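Local coordinates for SidF, inhibitor of growth family, member 3 (Legionella pneumophila subsp. pneumophila, PDB 4FYE), which is a Legionella phosphoinositide phosphatase that probably removes a phosphate from phosphatidylinositol phosphate lipids of membranes, at residues G252-H255 and T259-I262; I290-L295 and S508-Y513; D388-K393 and A501-L506. The protein carries 1 engineered substitution. All coordinates share one frame; numbering follows the deposited sequence.

Contact 1: G252-H255 and T259-I262; sequences GTRH and TVTI
His-255 and Thr-261 meet through a short hydrogen bond, 2.6 Å from NE2 to OG1. The hydroxyl lies at the edge of the imidazole, in the ring plane, and the bond is nearly straight at 171°. Thr-261 turns OG1 beside its own backbone N (chi1 -59°), which leads it to the ring. Thr-259 OG1 packs 3.5 Å from His-255 CD2, while its hydrogen bond goes to Asp-257 in the turn. The backbone carries the ring into place. His-255 N donates to Thr-259 O at 2.7 Å, and two residue pairs further on Thr-253 and Thr-261 form an antiparallel hydrogen-bonded pair. Thr-253 N reaches Thr-261 O at 2.9 Å, and Thr-261 N reaches Thr-253 O at 3.0 Å. Gly-252 with Ile-262 and Arg-254 with Val-260 are non-hydrogen-bonded pairs. Gly-252 CA also makes a CA-H...O contact with Thr-261 O at 3.3 Å. Glu-198 binds ND1 of His-255, so both ring nitrogens are engaged and the ring's rotation is fixed. This is the turn end of a beta hairpin. Strand 260-268 is an edge strand of the mixed sheet, strand 199-206 flanks strand 247-254, and helix 9-16 packs against Val-260 and Ile-262.

Contact 2: I290-L295 and S508-Y513; sequences IKAVTL and SYFEEY
Phe-510 meets Ala-292 and Val-293, and all three residues are buried. The contact between helix 284-311 and helix 482-514 is apolar. Ala-292 CB lies 3.7 Å from Phe-510 CB, so the root of the phenylalanine comes nearest the alanine methyl. The backbones come close here, with 6.2 Å between Ala-292 CA and Phe-510 CA. The ring itself reaches the next residue. Its CE2 is 3.7 Å from Val-293 CG2, and CD2 is 4.2 Å from the same methyl. The valine methyl approaches the ring obliquely. Phe-510 holds CG anti to its backbone N (chi1 -178°), which sends the ring past Ala-292 to Val-293. Further apolar contacts enlarge the patch. Ala-292 also touches Leu-506, and Val-293 packs on Leu-241 and Pro-275. Tyr-509 lies on Tyr-285 and Leu-288 of helix 284-311. One polar link stands at the side: Lys-291 NZ forms a salt bridge with Glu-536, in helix 522-583. Segment 508-513 is near the end of helix 482-514, in a predicted coiled coil. With two methyl groups and one phenyl side chain meeting across the helices, the contact itself depends on close fit and the exclusion of water, not on directional bonds.

Contact 3: D388-K393 and A501-L506; sequences DGSKAK and AYREAL
The chain leaves helix 373-387 at Asp-388, turns through Gly-389 with a positive phi of 62°, and runs into strand 391-399, while residues 501-506 form regular helix. Ser-390 points toward that helix, and Arg-503 points back toward the turn. Their side chains approach most closely at Ser-390 OG and Arg-503 NH2, 3.8 Å apart. That is too long for a hydrogen bond, and the hydroxyl stands oblique to the guanidinium group. Ser-390 OG sits between its backbone N and carbonyl carbon (chi1 81°) and bonds to Phe-387 O, at the end of the preceding helix. Arg-503 starts with CG beside its backbone N and bends at its third torsion (chi3 -79°), which brings the guanidinium over to the turn. NH2 also lies 4.5 Å from Lys-391 O, a loose approach. Both segments belong to the mixed alpha-beta phosphatase domain: the strand is an edge strand of a four-stranded mixed sheet, and the helix falls in a predicted coiled coil. The helix-to-strand turn is bound to strand 402-416 by backbone hydrogen bonds of Gly-389 and Ser-390 with Tyr-410. Asp-388 O accepts a hydrogen bond from Lys-496, which ties the turn to helix 482-514. Arg-503 also packs on Phe-387. Its NH1 has a long salt bridge to the next residue, Glu-504 OE2, at 3.7 Å. The carboxylate probably helps balance the charge of the guanidinium at the protein surface. Lys-391 directs the end of its side chain away from the helix.

Contact 1 comes first along the chain and is a local hairpin at the edge of the six-stranded sheet. Contact 2 joins distant parts of the sequence, and contact 3 is nested within the loop it closes. Contacts 2 and 3 share helix 482-514, with centres about 13 Å apart. They touch directly: Arg-503 CA packs on Leu-295 CD1. This one helix therefore meets both helix 284-311 and the segment 388-393 leading into the four-stranded sheet. Contact 1 is remote, its centre about 43 Å from that of contact 2, on the opposite side of the chain's centre.

Contact 1: G252-H255 and T259-I262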
loop_
_atom_site.group_PDB
_atom_site.type_symbol
_atom_site.label_atom_id
_atom_site.label_comp_id
_atom_site.label_asym_id
_atom_site.label_seq_id
_atom_site.Cartn_x
_atom_site.Cartn_y
_atom_site.Cartn_z
ATOM N N GLY A 252 -14.767 -3.999 3.210
ATOM C CA GLY A 252 -15.673 -4.554 4.149
ATOM C C GLY A 252 -16.999 -4.998 3.601
ATOM O O GLY A 252 -17.131 -5.227 2.361
ATOM N N THR A 253 -17.985 -5.158 4.517
ATOM C CA THR A 253 -19.312 -5.490 4.075
ATOM C C THR A 253 -20.282 -4.391 4.402
ATOM O O THR A 253 -20.162 -3.733 5.473
ATOM C CB THR A 253 -19.844 -6.921 4.456
ATOM O OG1 THR A 253 -20.879 -6.868 5.410
ATOM C CG2 THR A 253 -18.860 -7.882 4.864
ATOM N N ARG A 254 -21.227 -4.157 3.483
ATOM C CA ARG A 254 -22.320 -3.202 3.711
ATOM C C ARG A 254 -23.637 -3.909 4.063
ATOM O O ARG A 254 -24.122 -4.774 3.297
ATOM C CB ARG A 254 -22.541 -2.334 2.476
ATOM C CG ARG A 254 -23.482 -1.153 2.714
ATOM C CD ARG A 254 -23.866 -0.629 1.357
ATOM N NE ARG A 254 -24.508 0.671 1.340
ATOM C CZ ARG A 254 -25.804 0.830 1.144
ATOM N NH1 ARG A 254 -26.576 -0.240 1.022
ATOM N NH2 ARG A 254 -26.326 2.050 1.097
ATOM N N HIS A 255 -24.235 -3.543 5.193
ATOM C CA HIS A 255 -25.416 -4.296 5.672
ATOM C C HIS A 255 -26.643 -3.772 4.997
ATOM O O HIS A 255 -26.589 -2.663 4.447
ATOM C CB HIS A 255 -25.482 -4.324 7.192
ATOM C CG HIS A 255 -24.228 -4.855 7.815
ATOM N ND1 HIS A 255 -23.863 -6.153 7.703
ATOM C CD2 HIS A 255 -23.183 -4.208 8.468
ATOM C CE1 HIS A 255 -22.655 -6.339 8.290
ATOM N NE2 HIS A 255 -22.254 -5.156 8.781
ATOM N N THR A 259 -25.408 0.205 7.044
ATOM C CA THR A 259 -24.235 0.296 7.923
ATOM C C THR A 259 -23.093 -0.558 7.391
ATOM O O THR A 259 -23.247 -1.311 6.431
ATOM C CB THR A 259 -24.553 -0.129 9.368
ATOM O OG1 THR A 259 -25.185 -1.418 9.351
ATOM C CG2 THR A 259 -25.449 0.928 10.007
ATOM N N VAL A 260 -21.959 -0.484 8.057
ATOM C CA VAL A 260 -20.791 -1.072 7.521
ATOM C C VAL A 260 -20.052 -1.837 8.600
ATOM O O VAL A 260 -20.010 -1.390 9.728
ATOM C CB VAL A 260 -19.943 0.060 6.949
ATOM C CG1 VAL A 260 -18.494 -0.150 7.208
ATOM C CG2 VAL A 260 -20.253 0.222 5.476
ATOM N N THR A 261 -19.504 -3.004 8.259
ATOM C CA THR A 261 -18.442 -3.598 9.068
ATOM C C THR A 261 -17.171 -3.596 8.192
ATOM O O THR A 261 -17.207 -3.988 7.019
ATOM C CB THR A 261 -18.839 -5.034 9.466
ATOM O OG1 THR A 261 -20.069 -4.972 10.200
ATOM C CG2 THR A 261 -17.790 -5.721 10.317
ATOM N N ILE A 262 -16.054 -3.207 8.781
ATOM C CA ILE A 262 -14.819 -3.023 8.092
ATOM C C ILE A 262 -13.981 -4.246 8.372
ATOM O O ILE A 262 -13.724 -4.524 9.524
ATOM C CB ILE A 262 -14.140 -1.710 8.553
ATOM C CG1 ILE A 262 -14.925 -0.491 8.005
ATOM C CG2 ILE A 262 -12.737 -1.620 7.985
ATOM C CD1 ILE A 262 -14.367 0.851 8.425
#

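Contact 2: I290-L295 and S508-Y513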
loop_
_atom_site.group_PDB
_atom_site.type_symbol
_atom_site.label_atom_id
_atom_site.label_comp_id
_atom_site.label_asym_id
_atom_site.label_seq_id
_atom_site.Cartn_x
_atom_site.Cartn_y
_atom_site.Cartn_z
ATOM N N ILE A 290 19.617 12.280 -1.286
ATOM C CA ILE A 290 18.574 11.293 -1.530
ATOM C C ILE A 290 18.234 10.543 -0.250
ATOM O O ILE A 290 17.044 10.345 0.049
ATOM C CB ILE A 290 18.950 10.325 -2.672
ATOM C CG1 ILE A 290 18.908 11.082 -3.995
ATOM C CG2 ILE A 290 17.957 9.164 -2.726
ATOM C CD1 ILE A 290 19.716 10.461 -5.136
ATOM N N LYS A 291 19.263 10.136 0.498
ATOM C CA LYS A 291 19.060 9.574 1.842
ATOM C C LYS A 291 18.258 10.497 2.761
ATOM O O LYS A 291 17.497 10.025 3.595
ATOM C CB LYS A 291 20.390 9.250 2.504
ATOM C CG LYS A 291 20.637 7.774 2.711
ATOM C CD LYS A 291 22.040 7.468 3.246
ATOM C CE LYS A 291 22.996 7.087 2.120
ATOM N NZ LYS A 291 24.223 6.419 2.628
ATOM N N ALA A 292 18.448 11.810 2.616
ATOM C CA ALA A 292 17.797 12.773 3.502
ATOM C C ALA A 292 16.320 12.911 3.183
ATOM O O ALA A 292 15.490 13.051 4.108
ATOM C CB ALA A 292 18.454 14.136 3.423
ATOM N N VAL A 293 16.019 12.927 1.878
ATOM C CA VAL A 293 14.647 13.064 1.444
ATOM C C VAL A 293 13.880 11.854 1.924
ATOM O O VAL A 293 12.721 11.954 2.283
ATOM C CB VAL A 293 14.562 13.118 -0.066
ATOM C CG1 VAL A 293 13.151 12.893 -0.537
ATOM C CG2 VAL A 293 15.097 14.453 -0.536
ATOM N N THR A 294 14.533 10.708 1.969
ATOM C CA THR A 294 13.772 9.581 2.329
ATOM C C THR A 294 13.422 9.652 3.796
ATOM O O THR A 294 12.309 9.233 4.182
ATOM C CB THR A 294 14.268 8.192 1.774
ATOM O OG1 THR A 294 14.550 7.265 2.825
ATOM C CG2 THR A 294 15.409 8.268 0.742
ATOM N N LEU A 295 14.330 10.242 4.601
ATOM C CA LEU A 295 14.060 10.538 5.996
ATOM C C LEU A 295 12.931 11.599 6.128
ATOM O O LEU A 295 11.956 11.427 6.857
ATOM C CB LEU A 295 15.300 11.094 6.634
ATOM C CG LEU A 295 15.757 10.808 8.057
ATOM C CD1 LEU A 295 16.074 12.147 8.690
ATOM C CD2 LEU A 295 14.770 10.055 8.907
ATOM N N SER A 508 19.782 18.913 8.573
ATOM C CA SER A 508 20.670 20.065 8.318
ATOM C C SER A 508 21.413 19.874 7.001
ATOM O O SER A 508 21.493 20.811 6.180
ATOM C CB SER A 508 21.650 20.329 9.458
ATOM O OG SER A 508 20.964 20.719 10.631
ATOM N N TYR A 509 21.941 18.671 6.766
ATOM C CA TYR A 509 22.682 18.524 5.552
ATOM C C TYR A 509 21.809 18.841 4.336
ATOM O O TYR A 509 22.274 19.485 3.408
ATOM C CB TYR A 509 23.328 17.155 5.436
ATOM C CG TYR A 509 23.866 16.893 4.042
ATOM C CD1 TYR A 509 23.026 16.444 3.027
ATOM C CD2 TYR A 509 25.198 17.106 3.731
ATOM C CE1 TYR A 509 23.492 16.220 1.750
ATOM C CE2 TYR A 509 25.672 16.867 2.443
ATOM C CZ TYR A 509 24.810 16.419 1.461
ATOM O OH TYR A 509 25.254 16.182 0.180
ATOM N N PHE A 510 20.550 18.399 4.325
ATOM C CA PHE A 510 19.704 18.700 3.159
ATOM C C PHE A 510 19.382 20.193 3.007
ATOM O O PHE A 510 19.313 20.677 1.881
ATOM C CB PHE A 510 18.409 17.857 3.122
ATOM C CG PHE A 510 17.545 18.127 1.910
ATOM C CD1 PHE A 510 16.530 19.088 1.944
ATOM C CD2 PHE A 510 17.736 17.424 0.729
ATOM C CE1 PHE A 510 15.713 19.329 0.824
ATOM C CE2 PHE A 510 16.907 17.643 -0.387
ATOM C CZ PHE A 510 15.908 18.615 -0.342
ATOM N N GLU A 511 19.155 20.881 4.133
ATOM C CA GLU A 511 18.891 22.353 4.188
ATOM C C GLU A 511 19.894 23.173 3.376
ATOM O O GLU A 511 19.485 24.089 2.664
ATOM C CB GLU A 511 18.826 22.882 5.641
ATOM C CG GLU A 511 17.463 22.679 6.336
ATOM C CD GLU A 511 17.490 22.883 7.864
ATOM O OE1 GLU A 511 18.161 23.832 8.345
ATOM O OE2 GLU A 511 16.834 22.093 8.599
ATOM N N GLU A 512 21.185 22.812 3.488
ATOM C CA GLU A 512 22.282 23.431 2.721
ATOM C C GLU A 512 22.340 22.919 1.293
ATOM O O GLU A 512 22.442 23.715 0.348
ATOM C CB GLU A 512 23.656 23.177 3.370
ATOM C CG GLU A 512 24.162 24.246 4.326
ATOM C CD GLU A 512 24.259 25.647 3.722
ATOM O OE1 GLU A 512 25.129 25.897 2.838
ATOM O OE2 GLU A 512 23.470 26.518 4.169
ATOM N N TYR A 513 22.305 21.589 1.139
ATOM C CA TYR A 513 22.407 20.993 -0.172
ATOM C C TYR A 513 21.308 21.535 -1.057
ATOM O O TYR A 513 21.502 21.750 -2.260
ATOM C CB TYR A 513 22.358 19.467 -0.118
ATOM C CG TYR A 513 22.502 18.814 -1.511
ATOM C CD1 TYR A 513 21.397 18.678 -2.355
ATOM C CD2 TYR A 513 23.746 18.355 -1.988
ATOM C CE1 TYR A 513 21.507 18.111 -3.606
ATOM C CE2 TYR A 513 23.860 17.771 -3.243
ATOM C CZ TYR A 513 22.731 17.655 -4.040
ATOM O OH TYR A 513 22.781 17.079 -5.282
#

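Contact 3: D388-K393 and A501-L506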
loop_
_atom_site.group_PDB
_atom_site.type_symbol
_atom_site.label_atom_id
_atom_site.label_comp_id
_atom_site.label_asym_id
_atom_site.label_seq_id
_atom_site.Cartn_x
_atom_site.Cartn_y
_atom_site.Cartn_z
ATOM N N ASP A 388 12.992 4.596 14.724
ATOM C CA ASP A 388 12.512 3.530 15.629
ATOM C C ASP A 388 12.851 3.753 17.078
ATOM O O ASP A 388 14.002 4.085 17.444
ATOM C CB ASP A 388 12.838 2.084 15.158
ATOM C CG ASP A 388 12.396 1.006 16.195
ATOM O OD1 ASP A 388 12.952 0.987 17.327
ATOM O OD2 ASP A 388 11.476 0.217 15.930
ATOM N N GLY A 389 11.815 3.601 17.901
ATOM C CA GLY A 389 11.873 3.806 19.354
ATOM C C GLY A 389 12.234 5.222 19.808
ATOM O O GLY A 389 12.775 5.422 20.944
ATOM N N SER A 390 11.979 6.213 18.952
ATOM C CA SER A 390 11.993 7.603 19.442
ATOM C C SER A 390 10.720 8.377 18.984
ATOM O O SER A 390 9.700 7.748 18.617
ATOM C CB SER A 390 13.276 8.283 19.033
ATOM O OG SER A 390 13.090 8.681 17.709
ATOM N N LYS A 391 10.770 9.713 19.030
ATOM C CA LYS A 391 9.585 10.569 18.812
ATOM C C LYS A 391 9.738 11.314 17.496
ATOM O O LYS A 391 10.864 11.516 17.080
ATOM C CB LYS A 391 9.478 11.611 19.925
ATOM C CG LYS A 391 8.872 11.102 21.217
ATOM C CD LYS A 391 8.762 12.174 22.316
ATOM C CE LYS A 391 10.000 12.165 23.199
ATOM N NZ LYS A 391 9.739 12.716 24.563
ATOM N N ALA A 392 8.633 11.729 16.854
ATOM C CA ALA A 392 8.681 12.782 15.803
ATOM C C ALA A 392 7.656 13.880 15.962
ATOM O O ALA A 392 6.525 13.599 16.315
ATOM C CB ALA A 392 8.546 12.182 14.424
ATOM N N LYS A 393 8.029 15.118 15.646
ATOM C CA LYS A 393 7.116 16.231 15.827
ATOM C C LYS A 393 6.284 16.377 14.596
ATOM O O LYS A 393 6.820 16.545 13.526
ATOM C CB LYS A 393 7.868 17.502 16.152
ATOM C CG LYS A 393 8.713 17.288 17.381
ATOM C CD LYS A 393 9.245 18.548 18.050
ATOM C CE LYS A 393 9.792 18.142 19.414
ATOM N NZ LYS A 393 10.421 19.254 20.179
ATOM N N ALA A 501 21.025 12.114 16.969
ATOM C CA ALA A 501 22.102 12.908 16.398
ATOM C C ALA A 501 22.176 12.727 14.864
ATOM O O ALA A 501 22.324 13.701 14.113
ATOM C CB ALA A 501 23.429 12.557 17.079
ATOM N N TYR A 502 22.020 11.499 14.385
ATOM C CA TYR A 502 22.035 11.277 12.938
ATOM C C TYR A 502 20.880 11.980 12.158
ATOM O O TYR A 502 21.104 12.593 11.085
ATOM C CB TYR A 502 22.068 9.772 12.677
ATOM C CG TYR A 502 21.989 9.383 11.257
ATOM C CD1 TYR A 502 23.071 9.610 10.380
ATOM C CD2 TYR A 502 20.854 8.743 10.758
ATOM C CE1 TYR A 502 23.018 9.239 9.046
ATOM C CE2 TYR A 502 20.786 8.350 9.421
ATOM C CZ TYR A 502 21.859 8.603 8.574
ATOM O OH TYR A 502 21.766 8.214 7.240
ATOM N N ARG A 503 19.655 11.883 12.669
ATOM C CA ARG A 503 18.521 12.493 11.967
ATOM C C ARG A 503 18.720 13.995 11.878
ATOM O O ARG A 503 18.613 14.592 10.796
ATOM C CB ARG A 503 17.201 12.250 12.691
ATOM C CG ARG A 503 16.702 10.826 12.672
ATOM C CD ARG A 503 15.351 10.741 13.360
ATOM N NE ARG A 503 15.469 10.747 14.820
ATOM C CZ ARG A 503 15.194 11.801 15.573
ATOM N NH1 ARG A 503 14.767 12.958 15.015
ATOM N NH2 ARG A 503 15.338 11.693 16.885
ATOM N N GLU A 504 19.011 14.595 13.034
ATOM C CA GLU A 504 19.080 16.050 13.129
ATOM C C GLU A 504 20.187 16.541 12.199
ATOM O O GLU A 504 20.006 17.468 11.406
ATOM C CB GLU A 504 19.245 16.495 14.595
ATOM C CG GLU A 504 18.219 17.550 15.073
ATOM C CD GLU A 504 16.760 17.449 14.487
ATOM O OE1 GLU A 504 16.323 18.373 13.736
ATOM O OE2 GLU A 504 16.006 16.480 14.785
ATOM N N ALA A 505 21.304 15.839 12.233
ATOM C CA ALA A 505 22.411 16.177 11.399
ATOM C C ALA A 505 22.042 16.111 9.898
ATOM O O ALA A 505 22.327 17.022 9.133
ATOM C CB ALA A 505 23.541 15.245 11.738
ATOM N N LEU A 506 21.370 15.040 9.497
ATOM C CA LEU A 506 20.978 14.810 8.109
ATOM C C LEU A 506 19.939 15.796 7.503
ATOM O O LEU A 506 20.021 16.135 6.301
ATOM C CB LEU A 506 20.420 13.403 8.032
ATOM C CG LEU A 506 20.859 12.485 6.911
ATOM C CD1 LEU A 506 20.120 11.148 7.025
ATOM C CD2 LEU A 506 20.706 13.149 5.543
#